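Local structure of RIM-binding protein, isoform F (Drosophila melanogaster, 6Q9M) at residues 42-47 and 75-80. The protein probably acts as an active-zone scaffold that couples synaptic vesicle recruitment to release sites. Residues are numbered along the deposited sequence; the frame is centred on the assembly and turned at random.
Sequences YHVYVD and ISVRSV
His-43 and Arg-78 form a hydrogen-bonded antiparallel pair. His-43 N donates to Arg-78 O, and Arg-78 N returns the bond to His-43 O at 2.9 Å. Tyr-45 and Ser-76 pair likewise. The bond from Tyr-45 N to Ser-76 O is almost straight (179°). The Arg-78 guanidinium lies flat on one face of the Tyr-45 ring in a cation-pi stack. Its CZ sits 3.9 Å from the ring centroid of Tyr-45, with the planes 16° apart. A bend at chi3 (-146°) lays the Arg-78 chain across the ring, with NE 3.2 Å from Tyr-45 CE1. Asp-89 holds Arg-78 NE in a salt bridge and also accepts from Ser-76 OG. A leucine at Tyr-45 would probably leave the guanidinium without its flat aromatic partner and freer to turn. These strands are central in the four-stranded sheet of a fibronectin type III sandwich. Val-80 CG2 stands over the centre of the His-43 ring, a CH-pi contact at 3.4 Å. The other face is largely apolar, with Tyr-42, Val-44, Val-46, Ile-75 and Val-77. Val-46 CG2 lies alongside Ile-75 CG1 at 4.1 Å. Tyr-42 CD2 meets Val-77 CG1 at 3.9 Å. Trp-28 and Ile-26 of strand 23-29 pack against it.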
ATOM      1  N   TYR A  42      22.867   5.748   3.888  1.00 58.56           N
ATOM      2  CA  TYR A  42      21.510   6.091   4.266  1.00 58.35           C
ATOM      3  C   TYR A  42      21.036   7.313   3.486  1.00 64.82           C
ATOM      4  O   TYR A  42      21.817   8.217   3.171  1.00 69.38           O
ATOM      5  CB  TYR A  42      21.404   6.388   5.766  1.00 56.51           C
ATOM      6  CG  TYR A  42      21.814   5.271   6.677  1.00 60.36           C
ATOM      7  CD1 TYR A  42      23.133   5.139   7.112  1.00 67.48           C
ATOM      8  CD2 TYR A  42      20.886   4.351   7.121  1.00 65.81           C
ATOM      9  CE1 TYR A  42      23.506   4.103   7.961  1.00 63.75           C
ATOM     10  CE2 TYR A  42      21.244   3.327   7.974  1.00 67.29           C
ATOM     11  CZ  TYR A  42      22.552   3.202   8.389  1.00 66.98           C
ATOM     12  OH  TYR A  42      22.883   2.156   9.223  1.00 69.09           O
ATOM     13  N   HIS A  43      19.739   7.326   3.189  1.00 55.83           N
ATOM     14  CA  HIS A  43      19.067   8.422   2.505  1.00 52.48           C
ATOM     15  C   HIS A  43      17.992   8.959   3.438  1.00 56.24           C
ATOM     16  O   HIS A  43      17.098   8.211   3.853  1.00 54.93           O
ATOM     17  CB  HIS A  43      18.430   7.956   1.198  1.00 50.92           C
ATOM     18  CG  HIS A  43      19.380   7.850   0.053  1.00 53.07           C
ATOM     19  ND1 HIS A  43      20.713   8.179   0.154  1.00 62.58           N
ATOM     20  CD2 HIS A  43      19.187   7.452  -1.228  1.00 59.75           C
ATOM     21  CE1 HIS A  43      21.303   7.997  -1.016  1.00 61.65           C
ATOM     22  NE2 HIS A  43      20.399   7.553  -1.871  1.00 63.43           N
ATOM     23  N   VAL A  44      18.078  10.243   3.776  1.00 48.61           N
ATOM     24  CA  VAL A  44      17.103  10.881   4.652  1.00 47.34           C
ATOM     25  C   VAL A  44      16.144  11.687   3.796  1.00 52.36           C
ATOM     26  O   VAL A  44      16.572  12.528   2.994  1.00 59.89           O
ATOM     27  CB  VAL A  44      17.788  11.767   5.698  1.00 50.26           C
ATOM     28  CG1 VAL A  44      16.759  12.271   6.689  1.00 45.04           C
ATOM     29  CG2 VAL A  44      18.869  10.967   6.404  1.00 57.95           C
ATOM     30  N   TYR A  45      14.851  11.420   3.950  1.00 53.80           N
ATOM     31  CA  TYR A  45      13.801  12.098   3.203  1.00 54.67           C
ATOM     32  C   TYR A  45      12.916  12.911   4.133  1.00 56.00           C
ATOM     33  O   TYR A  45      12.685  12.532   5.286  1.00 56.17           O
ATOM     34  CB  TYR A  45      12.927  11.111   2.446  1.00 52.49           C
ATOM     35  CG  TYR A  45      13.655  10.368   1.356  1.00 54.56           C
ATOM     36  CD1 TYR A  45      14.477   9.292   1.661  1.00 58.98           C
ATOM     37  CD2 TYR A  45      13.525  10.742   0.028  1.00 49.50           C
ATOM     38  CE1 TYR A  45      15.146   8.612   0.680  1.00 61.34           C
ATOM     39  CE2 TYR A  45      14.196  10.059  -0.962  1.00 58.69           C
ATOM     40  CZ  TYR A  45      15.003   8.991  -0.626  1.00 61.45           C
ATOM     41  OH  TYR A  45      15.681   8.292  -1.598  1.00 74.67           O
ATOM     42  N   VAL A  46      12.404  14.023   3.609  1.00 59.38           N
ATOM     43  CA  VAL A  46      11.383  14.817   4.284  1.00 55.44           C
ATOM     44  C   VAL A  46      10.268  15.061   3.277  1.00 55.43           C
ATOM     45  O   VAL A  46      10.513  15.612   2.196  1.00 63.22           O
ATOM     46  CB  VAL A  46      11.952  16.145   4.825  1.00 57.41           C
ATOM     47  CG1 VAL A  46      10.860  17.000   5.424  1.00 55.52           C
ATOM     48  CG2 VAL A  46      13.027  15.877   5.875  1.00 55.41           C
ATOM     49  N   ASP A  47       9.057  14.630   3.621  1.00 53.67           N
ATOM     50  CA  ASP A  47       7.910  14.635   2.711  1.00 55.65           C
ATOM     51  C   ASP A  47       8.304  14.151   1.320  1.00 62.29           C
ATOM     52  O   ASP A  47       7.961  14.755   0.304  1.00 70.81           O
ATOM     53  CB  ASP A  47       7.254  16.010   2.642  1.00 59.66           C
ATOM     54  CG  ASP A  47       7.085  16.650   4.013  1.00 68.43           C
ATOM     55  OD1 ASP A  47       6.908  15.903   4.998  1.00 66.73           O
ATOM     56  OD2 ASP A  47       7.140  17.899   4.107  1.00 71.90           O
ATOM     57  N   ILE A  75       9.205  12.272   8.111  1.00 55.24           N
ATOM     58  CA  ILE A  75      10.622  12.000   7.919  1.00 47.96           C
ATOM     59  C   ILE A  75      10.837  10.505   7.839  1.00 46.24           C
ATOM     60  O   ILE A  75      10.216   9.734   8.585  1.00 57.27           O
ATOM     61  CB  ILE A  75      11.441  12.641   9.047  1.00 53.40           C
ATOM     62  CG1 ILE A  75      11.102  14.143   9.030  1.00 61.96           C
ATOM     63  CG2 ILE A  75      12.952  12.320   8.859  1.00 50.64           C
ATOM     64  CD1 ILE A  75      11.912  14.998   9.942  1.00 68.29           C
ATOM     65  N   SER A  76      11.724  10.101   6.945  1.00 41.94           N
ATOM     66  CA  SER A  76      11.945   8.685   6.721  1.00 51.04           C
ATOM     67  C   SER A  76      13.406   8.482   6.353  1.00 49.22           C
ATOM     68  O   SER A  76      14.048   9.397   5.836  1.00 53.49           O
ATOM     69  CB  SER A  76      10.997   8.172   5.631  1.00 54.54           C
ATOM     70  OG  SER A  76      11.467   8.600   4.362  1.00 65.49           O
ATOM     71  N   VAL A  77      13.930   7.289   6.631  1.00 51.13           N
ATOM     72  CA  VAL A  77      15.314   6.947   6.309  1.00 44.75           C
ATOM     73  C   VAL A  77      15.350   5.629   5.547  1.00 55.03           C
ATOM     74  O   VAL A  77      14.679   4.654   5.919  1.00 52.80           O
ATOM     75  CB  VAL A  77      16.191   6.857   7.579  1.00 42.51           C
ATOM     76  CG1 VAL A  77      17.648   6.581   7.202  1.00 41.86           C
ATOM     77  CG2 VAL A  77      16.086   8.141   8.418  1.00 42.14           C
ATOM     78  N   ARG A  78      16.149   5.599   4.487  1.00 50.82           N
ATOM     79  CA  ARG A  78      16.256   4.442   3.617  1.00 47.77           C
ATOM     80  C   ARG A  78      17.676   3.917   3.626  1.00 59.07           C
ATOM     81  O   ARG A  78      18.635   4.695   3.532  1.00 58.09           O
ATOM     82  CB  ARG A  78      15.869   4.795   2.184  1.00 45.16           C
ATOM     83  CG  ARG A  78      14.423   5.183   2.013  1.00 45.04           C
ATOM     84  CD  ARG A  78      14.029   5.168   0.553  1.00 47.47           C
ATOM     85  NE  ARG A  78      13.055   6.216   0.300  1.00 61.71           N
ATOM     86  CZ  ARG A  78      12.533   6.494  -0.888  1.00 68.02           C
ATOM     87  NH1 ARG A  78      12.889   5.786  -1.955  1.00 72.34           N
ATOM     88  NH2 ARG A  78      11.651   7.482  -0.996  1.00 61.06           N
ATOM     89  N   SER A  79      17.793   2.595   3.734  1.00 58.20           N
ATOM     90  CA  SER A  79      19.060   1.916   3.536  1.00 54.95           C
ATOM     91  C   SER A  79      19.372   1.880   2.052  1.00 61.62           C
ATOM     92  O   SER A  79      18.499   1.595   1.234  1.00 64.26           O
ATOM     93  CB  SER A  79      18.989   0.484   4.070  1.00 56.40           C
ATOM     94  OG  SER A  79      18.960   0.439   5.483  1.00 58.86           O
ATOM     95  N   VAL A  80      20.626   2.125   1.702  1.00 62.91           N
ATOM     96  CA  VAL A  80      21.074   2.042   0.319  1.00 64.44           C
ATOM     97  C   VAL A  80      22.180   1.004   0.251  1.00 72.34           C
ATOM     98  O   VAL A  80      23.103   1.027   1.075  1.00 74.59           O
ATOM     99  CB  VAL A  80      21.563   3.399  -0.216  1.00 64.74           C
ATOM    100  CG1 VAL A  80      21.906   3.278  -1.685  1.00 73.62           C
ATOM    101  CG2 VAL A  80      20.493   4.469  -0.015  1.00 59.67           C
TER